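Local coordinates for protein Asp/Glu-specific dipeptidyl-peptidase (PDB 5JXF) that removes dipeptides from the N-terminus of oligopeptides as a serine peptidase of family S46, strictly requiring aspartate or glutamate at the P1 position, at residues G422-Y426 against A539-S543; E643-V649 against D702-F708; T139-N145 against L200-F206; V319-F323 against T461-V466; F367-F371 against A567-Y572. All blocks are in the same frame, centred on the assembly; numbering follows the deposited sequence.

Three of the five contacts pack helix against helix in the largely alpha-helical part of the chain, and two involve sheets. Contact 2 is the most buried and joins a strand of the antiparallel sheet containing 648-653 to helix 703-713; it combines a salt-bridge network with aromatic packing. Contact 3 is partly buried and is held chiefly by backbone hydrogen bonds between two strands. Among the helical contacts, contact 1 lies at the surface and adds one hydroxyl-hydroxyl hydrogen bond to its CH-pi packing, whereas contacts 4 and 5 are partly buried and mainly apolar, contact 5 also burying a hydroxyl with no partner in the model. Contacts 1 and 5 use successive helices, 530-545 and 547-571.

Contact 1 (G422-Y426 against A539-S543); sequences GYKLY and ADNYS
Apolar packing between 422-426 and 539-543 centres on the methyl group of Ala539, which sits over the middle of one face of the Tyr426 ring. This CH-pi contact places Ala539 CB 3.5 Å from the ring centroid and only 10° off the ring normal. Tyr423 approaches the same methyl more loosely and with its edge, its CD1 lying 4.2 Å from Ala539 CB. The segments belong to helices 417-435 and 530-545, whose local axes are 11.8 Å apart and inclined at 58°, a spacing bridged by the Tyr426 and Tyr423 rings meeting Ala539. Helix 386-415 contributes Phe408, which meets Tyr423 edge-to-face and stacks with Tyr542. Polar contact is confined to the far end of Tyr426. A chi1 of -174° swings the ring away from its own backbone N and across the gap, bringing OH within 2.9 Å of Ser543 OG in a hydrogen bond. The same hydroxyl oxygen packs 3.2 Å from Asp540 CA, against the backbone of the helix.

Contact 2 (E643-V649 against D702-F708); sequences ENGKLPV and DMRYVLF
Pro648 points CG at the face of the Arg704 guanidinium, 3.2 Å above the centre of its plane, while two carboxylates meet the edge of that group in a salt-bridge network. Glu643 OE2 accepts from Arg704 NH1 at 3.0 Å; OE2 lies in the guanidinium plane, but the N-H comes down on it from above the carboxylate plane. Asp702 is gripped side-on, Arg704 NE bound to OD1 and NH2 to OD2, which holds the arginine against rotation. A bend at chi3 (-67°) folds the arginine back to this aspartate. On the apolar side, Leu647 CD2 stands 3.4 Å above the Phe708 ring, offset toward its rim, and also meets the edge of Tyr705. Val649 runs beside Tyr705 and sets CG2 over the ring centre. Asp702 N donates to Val649 O, and Asp702 OD1 accepts from Arg704 N, capping helix 703-713. This strand-to-helix junction, packed on strand 648-653, puts the Tyr705 side chain about 8 Å from that of Asp237, a probable charge-relay residue.

Contact 3 (T139-N145 against L200-F206); sequences TFIVSIN and LFVTEVF
Thr139 meets Thr203 and Val205 at one end of this part of the antiparallel strand pair 138-146 and 197-214, which contains a classic beta bulge and belongs to a curled antiparallel sheet, consistent with the chymotrypsin-like double barrel of S46 peptidases. Its CG2 rests 3.6 Å from Thr203 CB, and its OG1 lies beside the methyl groups of Val205. Phe140 and Glu204 form a hydrogen-bonded pair, with Phe140 N donating to Glu204 O at 2.9 Å and Glu204 N returning a bond to Phe140 O. The Phe140 ring crosses that of Phe206 obliquely, their planes 81° apart and their centroids at 5.5 Å, and Tyr261 meets both rings. Ile141 turns to the face shared with Thr203 and Phe201 and places CD1 3.7 Å from Thr203 CG2. Val142 CG2 packs on Glu204 CG, while Glu204 OE2 accepts hydrogen bonds from Trp184 and Gln185. Val142 N donates to Val202 O at 2.9 Å, and Ser143 N makes a weak bond to the same oxygen, which shifts the register by one residue. Ser143 O receives Val202 N, restoring the ladder after the bulge. Ile144 CG1, trans to the carbonyl carbon (chi1 -62°), is set alongside Phe201, 3.6 Å from its CE2. Asn145 ends the segment in a reciprocal backbone pair with Leu200, in which Leu200 N lies 2.7 Å from Asn145 O.

Contact 4 (V319-F323 against T461-V466); sequences VQDGF and TVDEKV
An antiparallel helix pair, 295-325 against 460-477, is joined here through the side chains of Phe323, Val462 and Val319. Val462 CG2 lies over one face of the Phe323 ring, 3.7 Å above its plane and displaced toward the rim, a CH-pi contact in which the two side chains run antiparallel past one another. Around that ring, Thr461 CG2 approaches CE2 of Phe323 at 3.7 Å, and the aliphatic CG of Lys465 comes to the edge at CZ. The local helix axes run at 150° and approach to 9.7 Å. One turn earlier on the first helix, the chi1 of Val319 (172°) turns CG1 away from its own N and directs this methyl at the second helix, 3.7 Å from Lys465 CB and equally far from Val466 N. Val319 CG1 is 4.2 Å from Val466 CB. Gln320 passes roughly perpendicular to Val462, with Gln320 CG 4.1 Å from Val462 CG1. Helix 328-357 adds Ile330 against Phe323 and Tyr334 against Val462.

Contact 5 (F367-F371 against A567-Y572); sequences FEKDF and AQLELY
Tyr572 projects between Phe367 and the backbone of Phe371, filling the hollow between these two residues on 367-371. Its hydroxyl reaches the helix backbone, with OH 3.5 Å from Phe371 CA; this buried oxygen has no polar partner in the model. The rings of Tyr572 and Phe367 reach toward each other and meet at a slant, their planes 42° apart and centroids 5.5 Å apart. Phe367 CZ also touches the amide of Gln568, 3.8 Å from OE1. In return, the Phe371 ring fits edge-on against Ala567, beside Gln568 and Leu571. Its extended chi1 (169°) carries the ring outward, so that CZ lies 3.7 Å from Ala567 CB, which sits in the ring plane. Leu571 CD1 closes in on the same ring, 4.2 Å from Phe371 CE1, and Tyr564 of helix 547-571 meets it edge-to-face. The local axes, 12.5 Å apart at 68°, leave a gap bridged by large aromatic side chains, in a steep crossing of helix 360-375 over the C-terminal part of helix 547-571.

Contact 1 (G422-Y426 against A539-S543)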
# COMPACT_ATOMS: atom_id res chain seq x y z
N GLY A 422 -20.71 33.98 -10.24
CA GLY A 422 -22.05 34.47 -10.02
C GLY A 422 -22.26 34.92 -8.59
O GLY A 422 -22.84 35.97 -8.33
N TYR A 423 -21.76 34.13 -7.64
CA TYR A 423 -21.90 34.46 -6.23
C TYR A 423 -21.11 35.72 -5.82
O TYR A 423 -21.44 36.36 -4.81
CB TYR A 423 -21.47 33.28 -5.36
CG TYR A 423 -21.62 33.55 -3.88
CD1 TYR A 423 -22.87 33.74 -3.31
CD2 TYR A 423 -20.51 33.63 -3.05
CE1 TYR A 423 -23.00 33.98 -1.96
CE2 TYR A 423 -20.63 33.87 -1.71
CZ TYR A 423 -21.89 34.04 -1.16
OH TYR A 423 -22.02 34.29 0.18
N LYS A 424 -20.08 36.06 -6.58
CA LYS A 424 -19.35 37.30 -6.30
C LYS A 424 -20.15 38.51 -6.76
O LYS A 424 -20.08 39.57 -6.16
CB LYS A 424 -17.97 37.30 -6.95
CG LYS A 424 -17.01 36.30 -6.35
CD LYS A 424 -15.63 36.46 -6.95
CE LYS A 424 -14.71 35.32 -6.56
NZ LYS A 424 -13.36 35.58 -7.12
N LEU A 425 -20.91 38.34 -7.84
CA LEU A 425 -21.79 39.39 -8.32
C LEU A 425 -22.88 39.60 -7.28
O LEU A 425 -23.33 40.72 -7.02
CB LEU A 425 -22.40 39.04 -9.67
CG LEU A 425 -21.41 39.03 -10.85
CD1 LEU A 425 -22.12 38.65 -12.14
CD2 LEU A 425 -20.71 40.38 -10.99
N TYR A 426 -23.29 38.50 -6.67
CA TYR A 426 -24.27 38.53 -5.60
C TYR A 426 -23.81 39.42 -4.46
O TYR A 426 -24.58 40.23 -3.94
CB TYR A 426 -24.51 37.13 -5.09
CG TYR A 426 -25.61 37.01 -4.08
CD1 TYR A 426 -26.95 36.97 -4.46
CD2 TYR A 426 -25.31 36.92 -2.72
CE1 TYR A 426 -27.96 36.85 -3.52
CE2 TYR A 426 -26.31 36.80 -1.78
CZ TYR A 426 -27.63 36.76 -2.18
OH TYR A 426 -28.63 36.64 -1.24
N ALA A 539 -28.39 31.39 -3.57
CA ALA A 539 -27.74 32.33 -2.66
C ALA A 539 -28.71 32.93 -1.63
O ALA A 539 -28.48 32.81 -0.42
CB ALA A 539 -27.06 33.44 -3.45
N ASP A 540 -29.78 33.57 -2.08
CA ASP A 540 -30.67 34.19 -1.11
C ASP A 540 -31.44 33.11 -0.34
O ASP A 540 -31.92 33.36 0.77
CB ASP A 540 -31.62 35.20 -1.77
CG ASP A 540 -32.26 34.69 -3.03
OD1 ASP A 540 -32.75 33.54 -3.03
OD2 ASP A 540 -32.29 35.44 -4.03
N ASN A 541 -31.52 31.90 -0.89
CA ASN A 541 -32.03 30.77 -0.13
C ASN A 541 -31.11 30.45 1.04
O ASN A 541 -31.56 30.17 2.15
CB ASN A 541 -32.20 29.53 -1.00
CG ASN A 541 -32.56 28.29 -0.20
OD1 ASN A 541 -33.73 28.04 0.07
ND2 ASN A 541 -31.55 27.52 0.17
N TYR A 542 -29.80 30.50 0.78
CA TYR A 542 -28.81 30.29 1.83
C TYR A 542 -28.80 31.47 2.81
O TYR A 542 -28.95 31.29 4.02
CB TYR A 542 -27.41 30.09 1.22
CG TYR A 542 -26.29 30.15 2.24
CD1 TYR A 542 -26.12 29.13 3.17
CD2 TYR A 542 -25.39 31.22 2.26
CE1 TYR A 542 -25.09 29.17 4.11
CE2 TYR A 542 -24.36 31.27 3.19
CZ TYR A 542 -24.22 30.25 4.11
OH TYR A 542 -23.20 30.30 5.04
N SER A 543 -28.65 32.68 2.27
CA SER A 543 -28.43 33.86 3.10
C SER A 543 -29.65 34.21 3.95
O SER A 543 -29.54 34.94 4.93
CB SER A 543 -28.06 35.07 2.24
OG SER A 543 -29.13 35.41 1.38

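Contact 2 (E643-V649 against D702-F708)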
# COMPACT_ATOMS: atom_id res chain seq x y z
N GLU A 643 25.99 10.12 0.40
CA GLU A 643 26.31 9.53 1.69
C GLU A 643 26.61 8.05 1.48
O GLU A 643 25.68 7.24 1.42
CB GLU A 643 25.14 9.70 2.66
CG GLU A 643 25.36 9.11 4.04
CD GLU A 643 24.17 9.34 4.96
OE1 GLU A 643 23.14 8.64 4.80
OE2 GLU A 643 24.25 10.25 5.83
N ASN A 644 27.89 7.69 1.35
CA ASN A 644 28.27 6.31 1.07
C ASN A 644 27.61 5.77 -0.20
O ASN A 644 27.16 4.63 -0.22
CB ASN A 644 27.90 5.38 2.23
CG ASN A 644 28.35 5.90 3.58
OD1 ASN A 644 29.33 6.64 3.69
ND2 ASN A 644 27.64 5.49 4.63
N GLY A 645 27.52 6.59 -1.25
CA GLY A 645 26.97 6.12 -2.52
C GLY A 645 25.45 6.18 -2.66
O GLY A 645 24.91 5.75 -3.69
N LYS A 646 24.77 6.71 -1.65
CA LYS A 646 23.32 6.86 -1.67
C LYS A 646 22.91 8.34 -1.58
O LYS A 646 23.64 9.13 -0.99
CB LYS A 646 22.70 6.07 -0.52
CG LYS A 646 23.23 4.64 -0.40
CD LYS A 646 22.52 3.85 0.70
CE LYS A 646 21.02 3.85 0.50
NZ LYS A 646 20.66 3.65 -0.93
N LEU A 647 21.78 8.72 -2.18
CA LEU A 647 21.30 10.10 -2.11
C LEU A 647 20.05 10.18 -1.24
O LEU A 647 18.97 9.72 -1.63
CB LEU A 647 20.99 10.64 -3.49
CG LEU A 647 20.76 12.15 -3.56
CD1 LEU A 647 22.08 12.90 -3.37
CD2 LEU A 647 20.10 12.52 -4.88
N PRO A 648 20.19 10.74 -0.04
CA PRO A 648 19.04 10.98 0.82
C PRO A 648 18.02 11.84 0.08
O PRO A 648 18.39 12.66 -0.76
CB PRO A 648 19.64 11.73 2.01
CG PRO A 648 21.07 11.30 2.02
CD PRO A 648 21.45 11.17 0.59
N VAL A 649 16.75 11.64 0.36
CA VAL A 649 15.76 12.42 -0.34
C VAL A 649 14.81 13.10 0.66
O VAL A 649 14.61 14.31 0.58
CB VAL A 649 14.99 11.55 -1.35
CG1 VAL A 649 13.81 12.29 -1.90
CG2 VAL A 649 15.91 11.16 -2.47
N ASP A 702 15.18 16.45 2.57
CA ASP A 702 16.57 16.51 2.99
C ASP A 702 17.30 17.62 2.22
O ASP A 702 17.18 17.65 0.99
CB ASP A 702 17.23 15.13 2.76
CG ASP A 702 18.54 14.97 3.48
OD1 ASP A 702 19.46 15.79 3.25
OD2 ASP A 702 18.63 14.03 4.31
N MET A 703 18.03 18.52 2.89
CA MET A 703 18.66 19.65 2.19
C MET A 703 19.74 19.15 1.21
O MET A 703 20.00 19.78 0.17
CB MET A 703 19.25 20.68 3.18
CG MET A 703 18.19 21.77 3.68
SD MET A 703 17.27 22.47 2.34
CE MET A 703 18.61 23.29 1.49
N ARG A 704 20.35 18.01 1.50
CA ARG A 704 21.26 17.39 0.53
C ARG A 704 20.59 17.12 -0.83
O ARG A 704 21.19 17.33 -1.87
CB ARG A 704 21.85 16.09 1.09
CG ARG A 704 22.86 16.35 2.20
CD ARG A 704 23.28 15.06 2.87
NE ARG A 704 22.17 14.46 3.60
CZ ARG A 704 22.26 13.35 4.32
NH1 ARG A 704 23.42 12.71 4.41
NH2 ARG A 704 21.18 12.87 4.95
N TYR A 705 19.33 16.68 -0.83
CA TYR A 705 18.59 16.47 -2.08
C TYR A 705 18.22 17.78 -2.77
O TYR A 705 18.27 17.88 -4.00
CB TYR A 705 17.32 15.65 -1.81
CG TYR A 705 16.62 15.18 -3.07
CD1 TYR A 705 17.32 14.49 -4.05
CD2 TYR A 705 15.27 15.40 -3.27
CE1 TYR A 705 16.70 14.06 -5.21
CE2 TYR A 705 14.64 14.97 -4.41
CZ TYR A 705 15.36 14.30 -5.37
OH TYR A 705 14.73 13.89 -6.51
N VAL A 706 17.82 18.78 -1.98
CA VAL A 706 17.56 20.11 -2.54
C VAL A 706 18.77 20.62 -3.31
O VAL A 706 18.69 20.97 -4.49
CB VAL A 706 17.18 21.12 -1.45
CG1 VAL A 706 17.03 22.52 -2.04
CG2 VAL A 706 15.91 20.68 -0.75
N LEU A 707 19.92 20.62 -2.64
CA LEU A 707 21.13 21.15 -3.27
C LEU A 707 21.56 20.31 -4.48
O LEU A 707 21.93 20.84 -5.52
CB LEU A 707 22.27 21.24 -2.25
CG LEU A 707 22.05 22.09 -0.99
CD1 LEU A 707 23.25 21.95 -0.07
CD2 LEU A 707 21.81 23.57 -1.33
N PHE A 708 21.47 18.99 -4.34
CA PHE A 708 21.68 18.08 -5.47
C PHE A 708 20.83 18.47 -6.68
O PHE A 708 21.31 18.50 -7.81
CB PHE A 708 21.36 16.63 -5.06
CG PHE A 708 21.44 15.65 -6.20
CD1 PHE A 708 22.66 15.09 -6.58
CD2 PHE A 708 20.30 15.28 -6.89
CE1 PHE A 708 22.73 14.18 -7.63
CE2 PHE A 708 20.36 14.36 -7.94
CZ PHE A 708 21.58 13.81 -8.31

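Contact 3 (T139-N145 against L200-F206)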
# COMPACT_ATOMS: atom_id res chain seq x y z
N THR A 139 6.64 38.27 4.52
CA THR A 139 6.57 39.08 5.73
C THR A 139 7.53 38.65 6.83
O THR A 139 7.47 37.51 7.30
CB THR A 139 5.14 39.02 6.31
OG1 THR A 139 4.20 39.51 5.35
CG2 THR A 139 5.06 39.82 7.61
N PHE A 140 8.39 39.56 7.26
CA PHE A 140 9.28 39.31 8.38
C PHE A 140 8.72 39.79 9.71
O PHE A 140 8.08 40.85 9.77
CB PHE A 140 10.65 39.96 8.13
CG PHE A 140 11.41 39.32 7.02
CD1 PHE A 140 11.12 39.62 5.70
CD2 PHE A 140 12.40 38.39 7.29
CE1 PHE A 140 11.83 39.01 4.65
CE2 PHE A 140 13.11 37.78 6.27
CZ PHE A 140 12.82 38.09 4.94
N ILE A 141 8.94 39.01 10.76
CA ILE A 141 8.51 39.42 12.09
C ILE A 141 9.58 40.25 12.82
O ILE A 141 10.71 39.78 13.06
CB ILE A 141 8.15 38.23 12.99
CG1 ILE A 141 7.03 37.39 12.34
CG2 ILE A 141 7.68 38.75 14.36
CD1 ILE A 141 5.83 38.21 11.91
N VAL A 142 9.24 41.49 13.16
CA VAL A 142 10.15 42.37 13.91
C VAL A 142 10.06 42.07 15.39
O VAL A 142 11.07 41.88 16.06
CB VAL A 142 9.84 43.87 13.64
CG1 VAL A 142 10.79 44.80 14.45
CG2 VAL A 142 9.97 44.16 12.13
N SER A 143 8.84 41.97 15.91
CA SER A 143 8.65 41.81 17.34
C SER A 143 7.27 41.25 17.65
O SER A 143 6.34 41.40 16.86
CB SER A 143 8.84 43.15 18.07
OG SER A 143 7.73 44.01 17.84
N ILE A 144 7.15 40.62 18.81
CA ILE A 144 5.94 39.94 19.26
C ILE A 144 5.47 40.56 20.58
O ILE A 144 6.15 40.44 21.60
CB ILE A 144 6.20 38.44 19.44
CG1 ILE A 144 6.60 37.81 18.09
CG2 ILE A 144 4.98 37.72 19.99
CD1 ILE A 144 7.09 36.39 18.19
N ASN A 145 4.32 41.22 20.55
CA ASN A 145 3.91 42.07 21.67
C ASN A 145 2.51 41.79 22.21
O ASN A 145 1.51 41.97 21.53
CB ASN A 145 4.01 43.53 21.23
CG ASN A 145 5.34 43.84 20.58
OD1 ASN A 145 5.52 43.63 19.37
ND2 ASN A 145 6.29 44.31 21.36
N LEU A 200 0.08 41.49 19.31
CA LEU A 200 0.40 42.31 18.14
C LEU A 200 1.78 42.02 17.61
O LEU A 200 2.77 41.97 18.35
CB LEU A 200 0.29 43.81 18.47
CG LEU A 200 0.68 44.80 17.36
CD1 LEU A 200 -0.11 46.10 17.51
CD2 LEU A 200 2.17 45.11 17.32
N PHE A 201 1.85 41.88 16.29
CA PHE A 201 3.08 41.62 15.57
C PHE A 201 3.45 42.84 14.74
O PHE A 201 2.70 43.26 13.86
CB PHE A 201 2.92 40.39 14.66
CG PHE A 201 2.77 39.09 15.41
CD1 PHE A 201 1.59 38.79 16.07
CD2 PHE A 201 3.80 38.17 15.43
CE1 PHE A 201 1.44 37.59 16.75
CE2 PHE A 201 3.67 36.97 16.12
CZ PHE A 201 2.48 36.68 16.78
N VAL A 202 4.60 43.41 15.05
CA VAL A 202 5.21 44.40 14.19
C VAL A 202 5.92 43.63 13.09
O VAL A 202 6.65 42.67 13.36
CB VAL A 202 6.23 45.28 14.93
CG1 VAL A 202 6.89 46.22 13.94
CG2 VAL A 202 5.56 46.06 16.07
N THR A 203 5.72 44.06 11.85
CA THR A 203 6.21 43.30 10.72
C THR A 203 6.70 44.20 9.62
O THR A 203 6.37 45.41 9.56
CB THR A 203 5.10 42.40 10.11
OG1 THR A 203 4.15 43.22 9.43
CG2 THR A 203 4.39 41.58 11.20
N GLU A 204 7.52 43.60 8.76
CA GLU A 204 7.95 44.22 7.51
C GLU A 204 7.44 43.37 6.34
O GLU A 204 7.81 42.21 6.21
CB GLU A 204 9.48 44.35 7.46
CG GLU A 204 10.09 45.12 8.61
CD GLU A 204 11.57 45.44 8.39
OE1 GLU A 204 12.20 44.77 7.52
OE2 GLU A 204 12.09 46.35 9.08
N VAL A 205 6.62 43.98 5.50
CA VAL A 205 6.04 43.27 4.37
C VAL A 205 6.74 43.59 3.08
O VAL A 205 6.57 44.68 2.53
CB VAL A 205 4.55 43.60 4.23
CG1 VAL A 205 3.91 42.70 3.16
CG2 VAL A 205 3.86 43.43 5.57
N PHE A 206 7.54 42.67 2.57
CA PHE A 206 8.17 42.92 1.28
C PHE A 206 7.21 42.53 0.15
O PHE A 206 6.44 41.58 0.29
CB PHE A 206 9.52 42.18 1.20
CG PHE A 206 10.56 42.74 2.14
CD1 PHE A 206 10.52 42.43 3.50
CD2 PHE A 206 11.55 43.62 1.68
CE1 PHE A 206 11.45 42.95 4.37
CE2 PHE A 206 12.47 44.16 2.56
CZ PHE A 206 12.42 43.83 3.91

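Contact 4 (V319-F323 against T461-V466)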
# COMPACT_ATOMS: atom_id res chain seq x y z
N VAL A 319 -13.94 14.58 -12.42
CA VAL A 319 -14.21 15.29 -13.67
C VAL A 319 -12.97 16.03 -14.18
O VAL A 319 -12.61 15.93 -15.35
CB VAL A 319 -15.36 16.30 -13.53
CG1 VAL A 319 -15.48 17.15 -14.79
CG2 VAL A 319 -16.68 15.56 -13.24
N GLN A 320 -12.31 16.74 -13.27
CA GLN A 320 -11.17 17.55 -13.66
C GLN A 320 -9.98 16.70 -14.07
O GLN A 320 -9.34 16.98 -15.09
CB GLN A 320 -10.79 18.50 -12.51
CG GLN A 320 -11.78 19.63 -12.36
CD GLN A 320 -11.63 20.38 -11.07
OE1 GLN A 320 -10.52 20.56 -10.57
NE2 GLN A 320 -12.74 20.82 -10.51
N ASP A 321 -9.68 15.67 -13.29
CA ASP A 321 -8.60 14.74 -13.61
C ASP A 321 -8.69 14.23 -15.06
O ASP A 321 -7.70 14.21 -15.79
CB ASP A 321 -8.60 13.56 -12.63
CG ASP A 321 -7.25 12.84 -12.55
OD1 ASP A 321 -6.20 13.50 -12.72
OD2 ASP A 321 -7.25 11.61 -12.32
N GLY A 322 -9.90 13.84 -15.47
CA GLY A 322 -10.13 13.35 -16.81
C GLY A 322 -9.64 14.30 -17.89
O GLY A 322 -8.86 13.92 -18.76
N PHE A 323 -10.09 15.55 -17.83
CA PHE A 323 -9.72 16.54 -18.83
C PHE A 323 -8.23 16.89 -18.82
O PHE A 323 -7.65 17.23 -19.85
CB PHE A 323 -10.53 17.82 -18.65
CG PHE A 323 -11.95 17.71 -19.11
CD1 PHE A 323 -12.95 17.33 -18.23
CD2 PHE A 323 -12.29 17.99 -20.43
CE1 PHE A 323 -14.26 17.23 -18.65
CE2 PHE A 323 -13.60 17.90 -20.85
CZ PHE A 323 -14.58 17.52 -19.97
N THR A 461 -15.90 24.05 -21.01
CA THR A 461 -16.20 22.62 -21.15
C THR A 461 -16.04 21.87 -19.83
O THR A 461 -16.94 21.13 -19.42
CB THR A 461 -15.30 21.96 -22.21
OG1 THR A 461 -15.38 22.69 -23.44
CG2 THR A 461 -15.73 20.52 -22.46
N VAL A 462 -14.92 22.07 -19.15
CA VAL A 462 -14.68 21.44 -17.85
C VAL A 462 -15.72 21.83 -16.80
O VAL A 462 -16.31 20.97 -16.15
CB VAL A 462 -13.28 21.80 -17.30
CG1 VAL A 462 -13.07 21.17 -15.93
CG2 VAL A 462 -12.20 21.37 -18.28
N ASP A 463 -15.95 23.13 -16.64
CA ASP A 463 -16.72 23.63 -15.51
C ASP A 463 -18.17 23.18 -15.57
O ASP A 463 -18.85 23.05 -14.56
CB ASP A 463 -16.65 25.16 -15.44
CG ASP A 463 -17.27 25.71 -14.16
OD1 ASP A 463 -16.71 25.41 -13.08
OD2 ASP A 463 -18.29 26.45 -14.23
N GLU A 464 -18.65 22.93 -16.77
CA GLU A 464 -20.02 22.50 -16.97
C GLU A 464 -20.23 21.03 -16.63
O GLU A 464 -21.27 20.65 -16.10
CB GLU A 464 -20.42 22.80 -18.40
CG GLU A 464 -21.82 22.40 -18.83
CD GLU A 464 -22.16 22.92 -20.22
OE1 GLU A 464 -21.31 23.65 -20.78
OE2 GLU A 464 -23.23 22.57 -20.74
N LYS A 465 -19.23 20.20 -16.91
CA LYS A 465 -19.34 18.80 -16.52
C LYS A 465 -19.28 18.68 -15.00
O LYS A 465 -20.07 17.94 -14.41
CB LYS A 465 -18.24 17.96 -17.19
CG LYS A 465 -18.37 17.91 -18.71
CD LYS A 465 -19.23 16.72 -19.16
CE LYS A 465 -20.06 17.07 -20.39
NZ LYS A 465 -21.27 16.21 -20.54
N VAL A 466 -18.39 19.44 -14.35
CA VAL A 466 -18.36 19.43 -12.89
C VAL A 466 -19.62 20.11 -12.33
O VAL A 466 -20.12 19.73 -11.27
CB VAL A 466 -17.07 20.09 -12.33
CG1 VAL A 466 -16.96 21.53 -12.74
CG2 VAL A 466 -17.02 20.00 -10.82

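Contact 5 (F367-F371 against A567-Y572)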
# COMPACT_ATOMS: atom_id res chain seq x y z
N PHE A 367 -12.02 12.47 28.88
CA PHE A 367 -11.41 13.66 29.44
C PHE A 367 -12.49 14.55 30.05
O PHE A 367 -12.31 15.12 31.13
CB PHE A 367 -10.62 14.45 28.39
CG PHE A 367 -10.33 15.87 28.80
CD1 PHE A 367 -9.30 16.16 29.68
CD2 PHE A 367 -11.11 16.92 28.33
CE1 PHE A 367 -9.05 17.46 30.08
CE2 PHE A 367 -10.87 18.22 28.73
CZ PHE A 367 -9.84 18.49 29.60
N GLU A 368 -13.60 14.68 29.33
CA GLU A 368 -14.68 15.57 29.74
C GLU A 368 -15.38 15.11 31.02
O GLU A 368 -15.91 15.93 31.77
CB GLU A 368 -15.70 15.70 28.60
CG GLU A 368 -15.17 16.49 27.42
CD GLU A 368 -15.84 16.12 26.12
OE1 GLU A 368 -16.84 15.36 26.14
OE2 GLU A 368 -15.35 16.58 25.07
N LYS A 369 -15.37 13.80 31.27
CA LYS A 369 -15.93 13.27 32.51
C LYS A 369 -14.97 13.54 33.68
O LYS A 369 -15.35 13.40 34.84
CB LYS A 369 -16.21 11.77 32.37
CG LYS A 369 -17.45 11.45 31.54
N ASP A 370 -13.75 13.94 33.36
CA ASP A 370 -12.77 14.34 34.38
C ASP A 370 -12.68 15.86 34.46
O ASP A 370 -12.24 16.41 35.47
CB ASP A 370 -11.39 13.76 34.06
CG ASP A 370 -10.33 14.22 35.05
OD1 ASP A 370 -10.65 14.40 36.24
OD2 ASP A 370 -9.17 14.42 34.62
N PHE A 371 -13.09 16.52 33.39
CA PHE A 371 -13.08 17.98 33.32
C PHE A 371 -13.98 18.56 34.40
O PHE A 371 -13.53 19.28 35.28
CB PHE A 371 -13.53 18.45 31.93
CG PHE A 371 -13.81 19.93 31.85
CD1 PHE A 371 -12.78 20.84 31.86
CD2 PHE A 371 -15.12 20.40 31.76
CE1 PHE A 371 -13.04 22.20 31.78
CE2 PHE A 371 -15.38 21.76 31.68
CZ PHE A 371 -14.34 22.66 31.69
N ALA A 567 -11.13 27.60 30.76
CA ALA A 567 -11.36 26.63 31.81
C ALA A 567 -10.22 25.63 31.87
O ALA A 567 -9.69 25.33 32.94
CB ALA A 567 -12.68 25.91 31.60
N GLN A 568 -9.84 25.12 30.70
CA GLN A 568 -8.78 24.12 30.62
C GLN A 568 -7.44 24.73 31.01
O GLN A 568 -6.60 24.07 31.63
CB GLN A 568 -8.73 23.52 29.21
CG GLN A 568 -9.95 22.67 28.87
CD GLN A 568 -9.88 22.05 27.49
OE1 GLN A 568 -8.98 21.26 27.18
NE2 GLN A 568 -10.85 22.40 26.65
N LEU A 569 -7.25 26.00 30.68
CA LEU A 569 -6.04 26.71 31.06
C LEU A 569 -5.91 26.82 32.58
O LEU A 569 -4.81 26.78 33.13
CB LEU A 569 -6.01 28.10 30.42
CG LEU A 569 -5.47 28.15 28.99
CD1 LEU A 569 -5.88 29.43 28.28
CD2 LEU A 569 -3.96 28.01 29.00
N GLU A 570 -7.05 26.95 33.27
CA GLU A 570 -7.05 27.12 34.72
C GLU A 570 -6.82 25.80 35.46
O GLU A 570 -5.95 25.70 36.32
CB GLU A 570 -8.36 27.74 35.20
CG GLU A 570 -8.61 29.15 34.70
CD GLU A 570 -9.86 29.77 35.30
OE1 GLU A 570 -10.63 29.05 35.99
OE2 GLU A 570 -10.10 30.97 35.08
N LEU A 571 -7.62 24.80 35.12
CA LEU A 571 -7.66 23.56 35.87
C LEU A 571 -6.54 22.58 35.50
O LEU A 571 -6.48 21.47 36.02
CB LEU A 571 -9.02 22.89 35.68
CG LEU A 571 -10.22 23.80 35.93
CD1 LEU A 571 -11.52 23.09 35.60
CD2 LEU A 571 -10.21 24.28 37.37
N TYR A 572 -5.67 23.00 34.58
CA TYR A 572 -4.54 22.18 34.15
C TYR A 572 -3.35 23.09 33.82
O TYR A 572 -3.02 23.29 32.65
CB TYR A 572 -4.92 21.31 32.94
CG TYR A 572 -6.17 20.46 33.13
CD1 TYR A 572 -6.09 19.19 33.68
CD2 TYR A 572 -7.42 20.93 32.74
CE1 TYR A 572 -7.23 18.41 33.86
CE2 TYR A 572 -8.56 20.16 32.91
CZ TYR A 572 -8.46 18.90 33.47
OH TYR A 572 -9.59 18.13 33.64